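Local coordinates for protein putative alpha-L-fucosidase (Bacteroides thetaiotaomicron VPI-5482, PDB 3GZA) that probably hydrolyses terminal alpha-L-fucose linkages in glycans, as a putative alpha-L-fucosidase of glycoside hydrolase family 29, at residues I348-G353 with I434-A439; I372-I377 with G406-E411; Q385-A390 with R422-E427; E365-Y370 with P415-A420. All blocks are in the same frame, centred on the assembly; numbering follows the deposited sequence.

Interaction 1 of 4, residues I348-G353 with I434-A439; sequences IARISG and IINFSA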
loop_
_atom_site.group_PDB
_atom_site.type_symbol
_atom_site.label_atom_id
_atom_site.label_comp_id
_atom_site.label_asym_id
_atom_site.label_seq_id
_atom_site.Cartn_x
_atom_site.Cartn_y
_atom_site.Cartn_z
ATOM N N ILE A 348 -52.491 8.948 23.040
ATOM C CA ILE A 348 -53.743 9.191 23.737
ATOM C C ILE A 348 -54.425 7.842 23.879
ATOM O O ILE A 348 -55.029 7.537 24.917
ATOM C CB ILE A 348 -54.673 10.124 22.947
ATOM C CG1 ILE A 348 -54.078 11.528 22.833
ATOM C CG2 ILE A 348 -56.070 10.190 23.581
ATOM C CD1 ILE A 348 -54.762 12.385 21.766
ATOM N N ALA A 349 -54.398 7.070 22.810
ATOM C CA ALA A 349 -54.990 5.747 22.770
ATOM C C ALA A 349 -54.341 4.977 21.643
ATOM O O ALA A 349 -53.751 5.574 20.748
ATOM C CB ALA A 349 -56.522 5.807 22.540
ATOM N N ARG A 350 -54.452 3.655 21.710
ATOM C CA ARG A 350 -53.907 2.758 20.703
ATOM C C ARG A 350 -54.814 1.542 20.547
ATOM O O ARG A 350 -55.530 1.158 21.473
ATOM C CB ARG A 350 -52.504 2.321 21.104
ATOM C CG ARG A 350 -51.898 1.259 20.213
ATOM C CD ARG A 350 -50.394 1.120 20.364
ATOM N NE ARG A 350 -49.908 -0.143 19.775
ATOM C CZ ARG A 350 -48.648 -0.399 19.417
ATOM N NH1 ARG A 350 -47.693 0.519 19.515
ATOM N NH2 ARG A 350 -48.336 -1.588 18.914
ATOM N N ILE A 351 -54.807 0.958 19.360
ATOM C CA ILE A 351 -55.591 -0.237 19.065
ATOM C C ILE A 351 -54.882 -0.987 17.937
ATOM O O ILE A 351 -54.046 -0.414 17.243
ATOM C CB ILE A 351 -57.061 0.120 18.699
ATOM C CG1 ILE A 351 -57.979 -1.101 18.811
ATOM C CG2 ILE A 351 -57.141 0.783 17.332
ATOM C CD1 ILE A 351 -59.483 -0.756 18.722
ATOM N N SER A 352 -55.172 -2.276 17.813
ATOM C CA SER A 352 -54.602 -3.127 16.775
ATOM C C SER A 352 -55.656 -4.140 16.328
ATOM O O SER A 352 -56.677 -4.340 17.002
ATOM C CB SER A 352 -53.372 -3.857 17.321
ATOM O OG SER A 352 -53.723 -4.651 18.446
ATOM N N GLY A 353 -55.425 -4.777 15.190
ATOM C CA GLY A 353 -56.347 -5.805 14.726
ATOM C C GLY A 353 -56.122 -6.191 13.288
ATOM O O GLY A 353 -55.502 -5.431 12.528
ATOM N N ILE A 434 -52.877 -4.910 11.213
ATOM C CA ILE A 434 -52.511 -3.627 11.778
ATOM C C ILE A 434 -52.032 -3.854 13.208
ATOM O O ILE A 434 -52.814 -4.244 14.068
ATOM C CB ILE A 434 -53.707 -2.646 11.688
ATOM C CG1 ILE A 434 -54.072 -2.414 10.201
ATOM C CG2 ILE A 434 -53.386 -1.339 12.398
ATOM C CD1 ILE A 434 -55.461 -1.902 9.962
ATOM N N ILE A 435 -50.740 -3.618 13.453
ATOM C CA ILE A 435 -50.183 -3.833 14.779
ATOM C C ILE A 435 -50.302 -2.587 15.631
ATOM O O ILE A 435 -50.145 -2.665 16.847
ATOM C CB ILE A 435 -48.726 -4.364 14.728
ATOM C CG1 ILE A 435 -47.766 -3.320 14.115
ATOM C CG2 ILE A 435 -48.679 -5.659 13.951
ATOM C CD1 ILE A 435 -46.314 -3.670 14.272
ATOM N N ASN A 436 -50.611 -1.442 15.016
ATOM C CA ASN A 436 -50.708 -0.196 15.744
ATOM C C ASN A 436 -51.515 0.838 14.967
ATOM O O ASN A 436 -51.213 1.126 13.811
ATOM C CB ASN A 436 -49.279 0.321 15.989
ATOM C CG ASN A 436 -49.223 1.652 16.717
ATOM O OD1 ASN A 436 -50.202 2.130 17.245
ATOM N ND2 ASN A 436 -48.034 2.255 16.748
ATOM N N PHE A 437 -52.543 1.364 15.625
ATOM C CA PHE A 437 -53.301 2.527 15.157
ATOM C C PHE A 437 -53.404 3.363 16.438
ATOM O O PHE A 437 -54.068 2.973 17.390
ATOM C CB PHE A 437 -54.644 2.200 14.508
ATOM C CG PHE A 437 -55.493 3.418 14.226
ATOM C CD1 PHE A 437 -54.946 4.554 13.634
ATOM C CD2 PHE A 437 -56.846 3.423 14.527
ATOM C CE1 PHE A 437 -55.722 5.658 13.373
ATOM C CE2 PHE A 437 -57.634 4.533 14.253
ATOM C CZ PHE A 437 -57.057 5.668 13.693
ATOM N N SER A 438 -52.684 4.478 16.465
ATOM C CA SER A 438 -52.563 5.317 17.670
ATOM C C SER A 438 -52.792 6.788 17.391
ATOM O O SER A 438 -52.478 7.263 16.323
ATOM C CB SER A 438 -51.167 5.192 18.268
ATOM O OG SER A 438 -50.882 3.882 18.706
ATOM N N ALA A 439 -53.299 7.502 18.384
ATOM C CA ALA A 439 -53.576 8.941 18.275
ATOM C C ALA A 439 -52.716 9.726 19.241
ATOM O O ALA A 439 -52.443 9.253 20.354
ATOM C CB ALA A 439 -55.047 9.228 18.551
#
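Ile351 and Phe437 bond to each other in both directions through their backbones, Ile351 N to Phe437 O at 2.9 Å and Phe437 N to Ile351 O at 2.8 Å. Gly353 and Ile434 form a second such pair, with Gly353 N reaching Ile434 O at 2.9 Å, and at the far end Ile348 N meets Ala439 O at 2.7 Å. Between the two pairs the 434-439 side spends one residue more than its partner. This shift of one residue is a beta bulge; seen from strand 366-375 on the other side, Ile435 and Asn436 both face Gln374, as in a classic bulge. Gly353 suits its place because, at its backbone angles, a CB would press on the preceding carbonyl oxygen.

Among the side chains, the chief contact is a stack. Arg350, extended with CG opposite its own N (chi1 173°), spreads its guanidinium over the Asn436 amide. The two planes are 10° apart, and Asn436 CG lies 3.3 Å from the guanidinium plane, toward its rim. Arg350 NH2 adds a weak bond to Ile435 O at 3.0 Å.

Apolar contact falls on the other face, where Ile351 CG2 touches Phe437 CD2 at 3.9 Å.

In the four-stranded antiparallel sheet, strand 434-440 runs between edge strand 349-353 and strand 366-375. Phe437 and Ile434 reach across to strand 420-428 of the facing sheet, and Ala349 and Ala439 rest on Leu360 of strand 357-362.

Interaction 2 of 4, residues I372-I377 with G406-E411; sequences IIQENI and GHKRIE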
loop_
_atom_site.group_PDB
_atom_site.type_symbol
_atom_site.label_atom_id
_atom_site.label_comp_id
_atom_site.label_asym_id
_atom_site.label_seq_id
_atom_site.Cartn_x
_atom_site.Cartn_y
_atom_site.Cartn_z
ATOM N N ILE A 372 -50.497 7.378 14.111
ATOM C CA ILE A 372 -49.475 6.479 13.620
ATOM C C ILE A 372 -50.221 5.216 13.249
ATOM O O ILE A 372 -51.150 4.836 13.953
ATOM C CB ILE A 372 -48.372 6.218 14.670
ATOM C CG1 ILE A 372 -47.495 7.475 14.785
ATOM C CG2 ILE A 372 -47.536 4.975 14.342
ATOM C CD1 ILE A 372 -46.353 7.336 15.737
ATOM N N ILE A 373 -49.850 4.632 12.105
ATOM C CA ILE A 373 -50.415 3.358 11.658
ATOM C C ILE A 373 -49.235 2.482 11.315
ATOM O O ILE A 373 -48.277 2.954 10.712
ATOM C CB ILE A 373 -51.249 3.480 10.386
ATOM C CG1 ILE A 373 -52.134 4.730 10.409
ATOM C CG2 ILE A 373 -52.071 2.149 10.137
ATOM C CD1 ILE A 373 -52.754 5.066 9.041
ATOM N N GLN A 374 -49.275 1.226 11.737
ATOM C CA GLN A 374 -48.219 0.268 11.410
ATOM C C GLN A 374 -48.816 -1.062 11.015
ATOM O O GLN A 374 -49.711 -1.557 11.701
ATOM C CB GLN A 374 -47.295 0.018 12.609
ATOM C CG GLN A 374 -46.563 1.209 13.167
ATOM C CD GLN A 374 -45.530 0.788 14.195
ATOM O OE1 GLN A 374 -45.810 0.828 15.389
ATOM N NE2 GLN A 374 -44.371 0.313 13.748
ATOM N N GLU A 375 -48.332 -1.621 9.902
ATOM C CA GLU A 375 -48.682 -2.967 9.495
ATOM C C GLU A 375 -47.660 -3.939 10.097
ATOM O O GLU A 375 -46.562 -3.534 10.462
ATOM C CB GLU A 375 -48.675 -3.112 7.976
ATOM C CG GLU A 375 -49.737 -2.327 7.269
ATOM C CD GLU A 375 -49.751 -2.577 5.764
ATOM O OE1 GLU A 375 -49.016 -1.846 5.086
ATOM O OE2 GLU A 375 -50.523 -3.473 5.280
ATOM N N ASN A 376 -48.052 -5.216 10.225
ATOM C CA ASN A 376 -47.136 -6.279 10.647
ATOM C C ASN A 376 -46.302 -6.603 9.380
ATOM O O ASN A 376 -46.701 -7.393 8.529
ATOM C CB ASN A 376 -47.913 -7.507 11.127
ATOM C CG ASN A 376 -47.086 -8.418 11.978
ATOM O OD1 ASN A 376 -45.933 -8.140 12.263
ATOM N ND2 ASN A 376 -47.697 -9.499 12.435
ATOM N N ILE A 377 -45.183 -5.912 9.242
ATOM C CA ILE A 377 -44.376 -5.968 8.026
ATOM C C ILE A 377 -43.944 -7.366 7.550
ATOM O O ILE A 377 -43.813 -7.593 6.341
ATOM C CB ILE A 377 -43.179 -4.989 8.109
ATOM C CG1 ILE A 377 -42.741 -4.539 6.687
ATOM C CG2 ILE A 377 -42.057 -5.560 8.966
ATOM C CD1 ILE A 377 -43.861 -3.867 5.918
ATOM N N GLY A 406 -47.131 0.169 5.437
ATOM C CA GLY A 406 -45.910 -0.592 5.643
ATOM C C GLY A 406 -45.561 -0.617 7.118
ATOM O O GLY A 406 -46.478 -0.645 7.970
ATOM N N HIS A 407 -44.280 -0.509 7.436
ATOM C CA HIS A 407 -43.819 -0.612 8.805
ATOM C C HIS A 407 -44.326 0.519 9.689
ATOM O O HIS A 407 -44.748 0.272 10.814
ATOM C CB HIS A 407 -42.310 -0.726 8.870
ATOM C CG HIS A 407 -41.808 -0.663 10.270
ATOM N ND1 HIS A 407 -42.001 -1.706 11.144
ATOM C CD2 HIS A 407 -41.279 0.359 10.989
ATOM C CE1 HIS A 407 -41.531 -1.352 12.331
ATOM N NE2 HIS A 407 -41.122 -0.104 12.269
ATOM N N LYS A 408 -44.336 1.744 9.154
ATOM C CA LYS A 408 -44.808 2.885 9.912
ATOM C C LYS A 408 -45.215 4.047 9.036
ATOM O O LYS A 408 -44.511 4.395 8.100
ATOM C CB LYS A 408 -43.752 3.364 10.912
ATOM C CG LYS A 408 -44.187 4.516 11.837
ATOM C CD LYS A 408 -43.172 4.705 12.953
ATOM C CE LYS A 408 -43.405 3.737 14.158
ATOM N NZ LYS A 408 -42.426 4.010 15.279
ATOM N N ARG A 409 -46.342 4.652 9.401
ATOM C CA ARG A 409 -46.894 5.804 8.733
ATOM C C ARG A 409 -47.173 6.791 9.835
ATOM O O ARG A 409 -47.889 6.437 10.796
ATOM C CB ARG A 409 -48.217 5.459 8.040
ATOM C CG ARG A 409 -48.903 6.623 7.301
ATOM C CD ARG A 409 -48.172 6.990 6.062
ATOM N NE ARG A 409 -48.724 8.170 5.419
ATOM C CZ ARG A 409 -48.080 9.307 5.191
ATOM N NH1 ARG A 409 -46.839 9.519 5.585
ATOM N NH2 ARG A 409 -48.718 10.288 4.575
ATOM N N ILE A 410 -46.660 8.015 9.686
ATOM C CA ILE A 410 -46.995 9.099 10.619
ATOM C C ILE A 410 -47.834 10.065 9.834
ATOM O O ILE A 410 -47.409 10.521 8.789
ATOM C CB ILE A 410 -45.738 9.791 11.206
ATOM C CG1 ILE A 410 -44.953 8.791 12.062
ATOM C CG2 ILE A 410 -46.110 11.046 12.102
ATOM C CD1 ILE A 410 -43.559 9.236 12.479
ATOM N N GLU A 411 -49.030 10.364 10.342
ATOM C CA GLU A 411 -49.930 11.336 9.733
ATOM C C GLU A 411 -50.109 12.510 10.692
ATOM O O GLU A 411 -50.351 12.311 11.865
ATOM C CB GLU A 411 -51.292 10.703 9.499
ATOM C CG GLU A 411 -51.428 9.785 8.271
ATOM C CD GLU A 411 -51.561 10.542 6.950
ATOM O OE1 GLU A 411 -51.313 11.773 6.908
ATOM O OE2 GLU A 411 -51.967 9.883 5.949
HETATM O O HOH W 1 -43.446 1.965 17.047
HETATM O O HOH W 2 -43.840 -3.785 11.274
#
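Gln374 leans across onto the backbone of His407. Its CB and CG both pass the His407 carbonyl, CG lying 3.1 Å from His407 O. CG stands beside the residue's own N (chi1 -60°), and the chain then runs straight on, bringing CD alongside the Lys408 side chain, 3.6 Å from Lys408 CE. At the tip, NE2 donates to His407 O at 3.0 Å with that oxygen in the amide plane, and the same nitrogen sits over one face of the His407 ring. Gln374 OE1 accepts from Asn436 ND2 and from a water, Gln374 OE1 to water O 3.1 Å; this water in turn accepts from Lys408 NZ. A leucine here would probably leave the His407 carbonyl without its side-chain donor, and Asn436 ND2 and the water without this acceptor.

The strands, 366-375 and edge strand 409-418, are antiparallel neighbours in one sheet of the F5/8 type C-like beta sandwich. Ile373 and Arg409 form a hydrogen-bonded pair, with Ile373 N to Arg409 O at 3.0 Å, and Ile372 CG1 lies 4.0 Å from Ile410 CG1.

Beyond the pairing, Glu375 OE1 uses its anti lone pair for Gly406 N at 2.8 Å, while its OE2 takes the amides of Arg382 and Ile383. Gly406 has positive phi, which favours glycine. On the side toward the fucosidase-family part of the chain, His407 NE2 and Lys408 NZ both end on Glu21, and Ile377 packs on Leu15 and His18 of helix 15-20.

Interaction 3 of 4, residues Q385-A390 with R422-E427; sequences QYQIEA and RLTVSE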
loop_
_atom_site.group_PDB
_atom_site.type_symbol
_atom_site.label_atom_id
_atom_site.label_comp_id
_atom_site.label_asym_id
_atom_site.label_seq_id
_atom_site.Cartn_x
_atom_site.Cartn_y
_atom_site.Cartn_z
ATOM N N GLN A 385 -55.173 1.639 0.135
ATOM C CA GLN A 385 -55.859 2.931 0.254
ATOM C C GLN A 385 -56.471 2.976 1.648
ATOM O O GLN A 385 -57.085 2.005 2.072
ATOM C CB GLN A 385 -56.993 3.080 -0.771
ATOM C CG GLN A 385 -56.600 3.143 -2.268
ATOM C CD GLN A 385 -56.006 4.473 -2.712
ATOM O OE1 GLN A 385 -56.205 5.504 -2.074
ATOM N NE2 GLN A 385 -55.310 4.458 -3.844
ATOM N N TYR A 386 -56.299 4.091 2.356
ATOM C CA TYR A 386 -56.911 4.236 3.679
ATOM C C TYR A 386 -57.344 5.664 3.954
ATOM O O TYR A 386 -56.895 6.613 3.315
ATOM C CB TYR A 386 -55.962 3.792 4.798
ATOM C CG TYR A 386 -54.806 4.741 4.986
ATOM C CD1 TYR A 386 -54.930 5.880 5.798
ATOM C CD2 TYR A 386 -53.579 4.542 4.337
ATOM C CE1 TYR A 386 -53.880 6.771 5.937
ATOM C CE2 TYR A 386 -52.549 5.407 4.492
ATOM C CZ TYR A 386 -52.686 6.521 5.287
ATOM O OH TYR A 386 -51.642 7.404 5.447
ATOM N N GLN A 387 -58.258 5.807 4.906
ATOM C CA GLN A 387 -58.701 7.125 5.335
ATOM C C GLN A 387 -58.756 7.139 6.852
ATOM O O GLN A 387 -58.986 6.107 7.462
ATOM C CB GLN A 387 -60.096 7.469 4.823
ATOM C CG GLN A 387 -60.292 7.380 3.324
ATOM C CD GLN A 387 -60.554 5.952 2.861
ATOM O OE1 GLN A 387 -61.477 5.288 3.363
ATOM N NE2 GLN A 387 -59.754 5.477 1.890
ATOM N N ILE A 388 -58.497 8.298 7.451
ATOM C CA ILE A 388 -58.663 8.438 8.891
ATOM C C ILE A 388 -59.720 9.513 9.105
ATOM O O ILE A 388 -59.670 10.586 8.490
ATOM C CB ILE A 388 -57.378 8.793 9.613
ATOM C CG1 ILE A 388 -56.334 7.676 9.403
ATOM C CG2 ILE A 388 -57.653 9.038 11.128
ATOM C CD1 ILE A 388 -55.046 7.961 9.991
ATOM N N GLU A 389 -60.705 9.180 9.930
ATOM C CA GLU A 389 -61.795 10.083 10.288
ATOM C C GLU A 389 -61.742 10.355 11.771
ATOM O O GLU A 389 -61.272 9.520 12.528
ATOM C CB GLU A 389 -63.143 9.445 9.975
ATOM C CG GLU A 389 -63.423 9.284 8.525
ATOM C CD GLU A 389 -64.691 8.500 8.320
ATOM O OE1 GLU A 389 -64.622 7.259 8.468
ATOM O OE2 GLU A 389 -65.735 9.110 8.023
ATOM N N ALA A 390 -62.203 11.543 12.154
ATOM C CA ALA A 390 -62.309 11.946 13.551
ATOM C C ALA A 390 -63.766 12.228 13.841
ATOM O O ALA A 390 -64.475 12.814 13.009
ATOM C CB ALA A 390 -61.468 13.195 13.814
ATOM N N ARG A 422 -61.129 6.925 13.445
ATOM C CA ARG A 422 -61.452 5.689 12.762
ATOM C C ARG A 422 -60.601 5.544 11.527
ATOM O O ARG A 422 -60.545 6.443 10.699
ATOM C CB ARG A 422 -62.922 5.613 12.376
ATOM C CG ARG A 422 -63.335 4.263 11.765
ATOM C CD ARG A 422 -64.825 4.154 11.688
ATOM N NE ARG A 422 -65.406 5.205 10.856
ATOM C CZ ARG A 422 -66.713 5.477 10.791
ATOM N NH1 ARG A 422 -67.591 4.806 11.533
ATOM N NH2 ARG A 422 -67.159 6.451 10.007
ATOM N N LEU A 423 -59.961 4.392 11.425
ATOM C CA LEU A 423 -59.138 4.034 10.269
ATOM C C LEU A 423 -59.936 3.066 9.400
ATOM O O LEU A 423 -60.396 2.040 9.881
ATOM C CB LEU A 423 -57.873 3.343 10.748
ATOM C CG LEU A 423 -56.972 2.713 9.674
ATOM C CD1 LEU A 423 -56.373 3.775 8.764
ATOM C CD2 LEU A 423 -55.915 1.917 10.377
ATOM N N THR A 424 -60.133 3.426 8.140
ATOM C CA THR A 424 -60.810 2.565 7.176
ATOM C C THR A 424 -59.826 2.261 6.052
ATOM O O THR A 424 -59.268 3.183 5.460
ATOM C CB THR A 424 -62.022 3.241 6.566
ATOM O OG1 THR A 424 -62.916 3.621 7.621
ATOM C CG2 THR A 424 -62.724 2.307 5.607
ATOM N N VAL A 425 -59.591 0.984 5.802
ATOM C CA VAL A 425 -58.741 0.541 4.691
ATOM C C VAL A 425 -59.739 0.200 3.568
ATOM O O VAL A 425 -60.426 -0.827 3.625
ATOM C CB VAL A 425 -57.905 -0.690 5.080
ATOM C CG1 VAL A 425 -57.054 -1.202 3.881
ATOM C CG2 VAL A 425 -56.991 -0.376 6.270
ATOM N N SER A 426 -59.876 1.100 2.597
ATOM C CA SER A 426 -60.822 0.913 1.491
ATOM C C SER A 426 -60.332 -0.005 0.366
ATOM O O SER A 426 -61.153 -0.540 -0.397
ATOM C CB SER A 426 -61.216 2.259 0.909
ATOM O OG SER A 426 -60.078 3.003 0.577
ATOM N N GLU A 427 -59.008 -0.149 0.243
ATOM C CA GLU A 427 -58.420 -1.022 -0.751
ATOM C C GLU A 427 -57.285 -1.767 -0.086
ATOM O O GLU A 427 -56.463 -1.170 0.603
ATOM C CB GLU A 427 -57.904 -0.222 -1.960
ATOM C CG GLU A 427 -57.534 -1.099 -3.169
ATOM C CD GLU A 427 -56.685 -0.376 -4.236
ATOM O OE1 GLU A 427 -56.722 0.883 -4.305
ATOM O OE2 GLU A 427 -55.969 -1.085 -5.002
HETATM O O HOH W 3 -55.351 2.632 -5.471
HETATM O O HOH W 4 -62.345 6.160 8.350
#
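Glu389 OE1 is gripped by two nitrogens of Arg422, NH2 at 3.1 Å and NE at 3.2 Å. Both lie on one face of the carboxylate, above its plane, whereas the oxygen lies close to the guanidinium plane; the two groups are turned 40° apart. The pair joins strands 383-392 and 420-428, the central antiparallel strands of the second sheet of the F5/8 type C-like beta sandwich. The two side chains run side by side on one face of that sheet, and such long, flexible charged residues suit its partly exposed surface. The guanidinium also makes a cation-pi contact with Trp396. A glutamine in place of Glu389 would probably leave the Arg422 charge without its counter-charge here.

On the same face, Gln387 bends at chi2 (82°), which turns its amide toward Ser426. Gln387 NE2 donates to Ser426 OG at 2.8 Å in a nearly straight bond (169°), with the hydroxyl oxygen in the amide plane. Nearby, Ser426 and Glu427 both face Gln385 in a classic beta bulge, and Gln385 O receives weak bonds from Ser426 N at 3.0 Å and Glu427 N at 3.4 Å. Toward the salt bridge the pairing is closer, as in Gln387 N to Thr424 O at 2.9 Å.

The other face is apolar and turns inward, although the Tyr386 hydroxyl finds Glu411 and Arg409. There Leu423 CD1 touches both Tyr386 CD1 at 3.9 Å and Ile388 CG1 at 4.0 Å.

Interaction 4 of 4, residues E365-Y370 with P415-A420; sequences EQSVNY and PVEATA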
loop_
_atom_site.group_PDB
_atom_site.type_symbol
_atom_site.label_atom_id
_atom_site.label_comp_id
_atom_site.label_asym_id
_atom_site.label_seq_id
_atom_site.Cartn_x
_atom_site.Cartn_y
_atom_site.Cartn_z
ATOM N N GLU A 365 -63.665 13.723 25.005
ATOM C CA GLU A 365 -63.448 14.664 23.926
ATOM C C GLU A 365 -62.162 15.407 24.211
ATOM O O GLU A 365 -61.978 15.931 25.307
ATOM C CB GLU A 365 -64.583 15.666 23.810
ATOM C CG GLU A 365 -64.413 16.605 22.635
ATOM C CD GLU A 365 -65.457 17.673 22.602
ATOM O OE1 GLU A 365 -65.498 18.481 23.555
ATOM O OE2 GLU A 365 -66.228 17.710 21.621
ATOM N N GLN A 366 -61.258 15.411 23.230
ATOM C CA GLN A 366 -59.995 16.100 23.375
ATOM C C GLN A 366 -59.341 16.348 22.031
ATOM O O GLN A 366 -59.765 15.819 21.002
ATOM C CB GLN A 366 -59.066 15.282 24.254
ATOM C CG GLN A 366 -58.680 13.944 23.635
ATOM C CD GLN A 366 -57.953 13.077 24.609
ATOM O OE1 GLN A 366 -56.769 13.272 24.846
ATOM N NE2 GLN A 366 -58.647 12.071 25.147
ATOM N N SER A 367 -58.277 17.130 22.069
ATOM C CA SER A 367 -57.542 17.504 20.874
ATOM C C SER A 367 -56.725 16.334 20.307
ATOM O O SER A 367 -56.155 15.524 21.057
ATOM C CB SER A 367 -56.613 18.681 21.189
ATOM O OG SER A 367 -56.121 19.266 19.996
ATOM N N VAL A 368 -56.664 16.255 18.984
ATOM C CA VAL A 368 -55.869 15.227 18.296
ATOM C C VAL A 368 -55.320 15.851 17.020
ATOM O O VAL A 368 -56.053 16.544 16.331
ATOM C CB VAL A 368 -56.710 13.990 17.901
ATOM C CG1 VAL A 368 -55.810 12.901 17.305
ATOM C CG2 VAL A 368 -57.459 13.442 19.085
ATOM N N ASN A 369 -54.036 15.626 16.715
ATOM C CA ASN A 369 -53.459 16.143 15.454
ATOM C C ASN A 369 -52.479 15.206 14.751
ATOM O O ASN A 369 -51.905 15.555 13.704
ATOM C CB ASN A 369 -52.820 17.523 15.651
ATOM C CG ASN A 369 -51.571 17.476 16.464
ATOM O OD1 ASN A 369 -51.489 16.746 17.440
ATOM N ND2 ASN A 369 -50.577 18.273 16.076
ATOM N N TYR A 370 -52.267 14.027 15.327
ATOM C CA TYR A 370 -51.378 13.049 14.733
ATOM C C TYR A 370 -51.895 11.660 14.966
ATOM O O TYR A 370 -52.598 11.380 15.919
ATOM C CB TYR A 370 -50.006 13.019 15.408
ATOM C CG TYR A 370 -48.920 13.961 15.017
ATOM C CD1 TYR A 370 -47.979 13.603 14.083
ATOM C CD2 TYR A 370 -48.756 15.168 15.673
ATOM C CE1 TYR A 370 -46.943 14.433 13.757
ATOM C CE2 TYR A 370 -47.703 16.011 15.359
ATOM C CZ TYR A 370 -46.801 15.641 14.404
ATOM O OH TYR A 370 -45.720 16.441 14.104
ATOM N N PRO A 415 -55.417 20.207 14.007
ATOM C CA PRO A 415 -56.018 19.619 15.203
ATOM C C PRO A 415 -57.524 19.684 15.249
ATOM O O PRO A 415 -58.102 20.665 14.803
ATOM C CB PRO A 415 -55.462 20.478 16.344
ATOM C CG PRO A 415 -54.271 21.103 15.807
ATOM C CD PRO A 415 -54.556 21.345 14.357
ATOM N N VAL A 416 -58.141 18.659 15.815
ATOM C CA VAL A 416 -59.579 18.608 15.969
ATOM C C VAL A 416 -59.892 18.126 17.379
ATOM O O VAL A 416 -59.088 17.430 17.985
ATOM C CB VAL A 416 -60.265 17.650 14.944
ATOM C CG1 VAL A 416 -60.122 18.182 13.532
ATOM C CG2 VAL A 416 -59.709 16.228 15.064
ATOM N N GLU A 417 -61.041 18.549 17.902
ATOM C CA GLU A 417 -61.520 18.114 19.201
ATOM C C GLU A 417 -62.384 16.919 18.883
ATOM O O GLU A 417 -63.480 17.071 18.316
ATOM C CB GLU A 417 -62.332 19.216 19.888
ATOM C CG GLU A 417 -61.503 20.417 20.253
ATOM C CD GLU A 417 -60.422 20.082 21.262
ATOM O OE1 GLU A 417 -60.733 19.461 22.307
ATOM O OE2 GLU A 417 -59.259 20.445 21.006
ATOM N N ALA A 418 -61.912 15.746 19.284
ATOM C CA ALA A 418 -62.535 14.501 18.889
ATOM C C ALA A 418 -62.819 13.562 20.042
ATOM O O ALA A 418 -62.159 13.609 21.060
ATOM C CB ALA A 418 -61.580 13.783 17.857
ATOM N N THR A 419 -63.793 12.687 19.856
ATOM C CA THR A 419 -64.068 11.646 20.842
ATOM C C THR A 419 -63.571 10.279 20.345
ATOM O O THR A 419 -63.495 9.324 21.108
ATOM C CB THR A 419 -65.540 11.580 21.185
ATOM O OG1 THR A 419 -66.316 11.397 19.997
ATOM C CG2 THR A 419 -65.984 12.884 21.880
ATOM N N ALA A 420 -63.209 10.186 19.067
ATOM C CA ALA A 420 -62.777 8.936 18.517
ATOM C C ALA A 420 -62.148 9.170 17.167
ATOM O O ALA A 420 -62.386 10.193 16.547
ATOM C CB ALA A 420 -63.979 7.987 18.403
HETATM O O HOH W 5 -66.062 15.914 19.599
HETATM O O HOH W 6 -62.848 19.683 23.695
#
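Glu365 lays its CB against the Thr419 methyl, CB to CG2 3.7 Å, the two side chains crossing at a slant. Beyond this apolar stem the chain is extended, and its carboxylate meets the 415-420 segment through water: one water donates to Glu365 OE2 at 2.7 Å and to Glu417 O. A second water lies between Glu365 OE1 and Glu417 OE1, though its leg to Glu417 is doubtfully short. Glu365 OE1 and Glu417 OE1 are 5.0 Å apart.

These residues lie where strands 366-375 and 409-418 end their antiparallel ladder, the chain turning a corner at Glu365 and at Thr419 toward the other sheet of the sandwich. Gln366 and Ala418 bond in both directions, Ala418 N to Gln366 O at 2.8 Å, and Val368 and Val416 do likewise, Val416 N to Val368 O at 3.0 Å.

Val416 and Ala418 point inward onto Ala390 of the facing sheet, where a small methyl such as that of Ala418 fits close packing. At the other end the Pro415 ring rests on Asn369, Pro415 CG to Asn369 CB 3.9 Å. Asn369 OD1 accepts from Val442 N, and Asn369 with Tyr370 forms a classic beta bulge facing Tyr440.

How the interactions relate
Interactions 1, 2 and 4 belong to one sheet. The first joins strand 434-440 to edge strand 349-353, while the other two join the opposite ends of the same pair, 366-375 with 409-418. Interaction 3 is in the facing sheet. The layers meet where Phe437 of interaction 1 packs on Ile388 and Leu423, where Ile373 of interaction 2 meets Tyr386, and where Ala390 touches Val416 of interaction 4. Interaction 2 is the most buried and is rich in side-chain-to-backbone bonds beside the fucosidase-family part of the chain. The other three are partly buried, their outward faces carrying a guanidinium-amide stack, a salt bridge and water-linked carboxylates respectively.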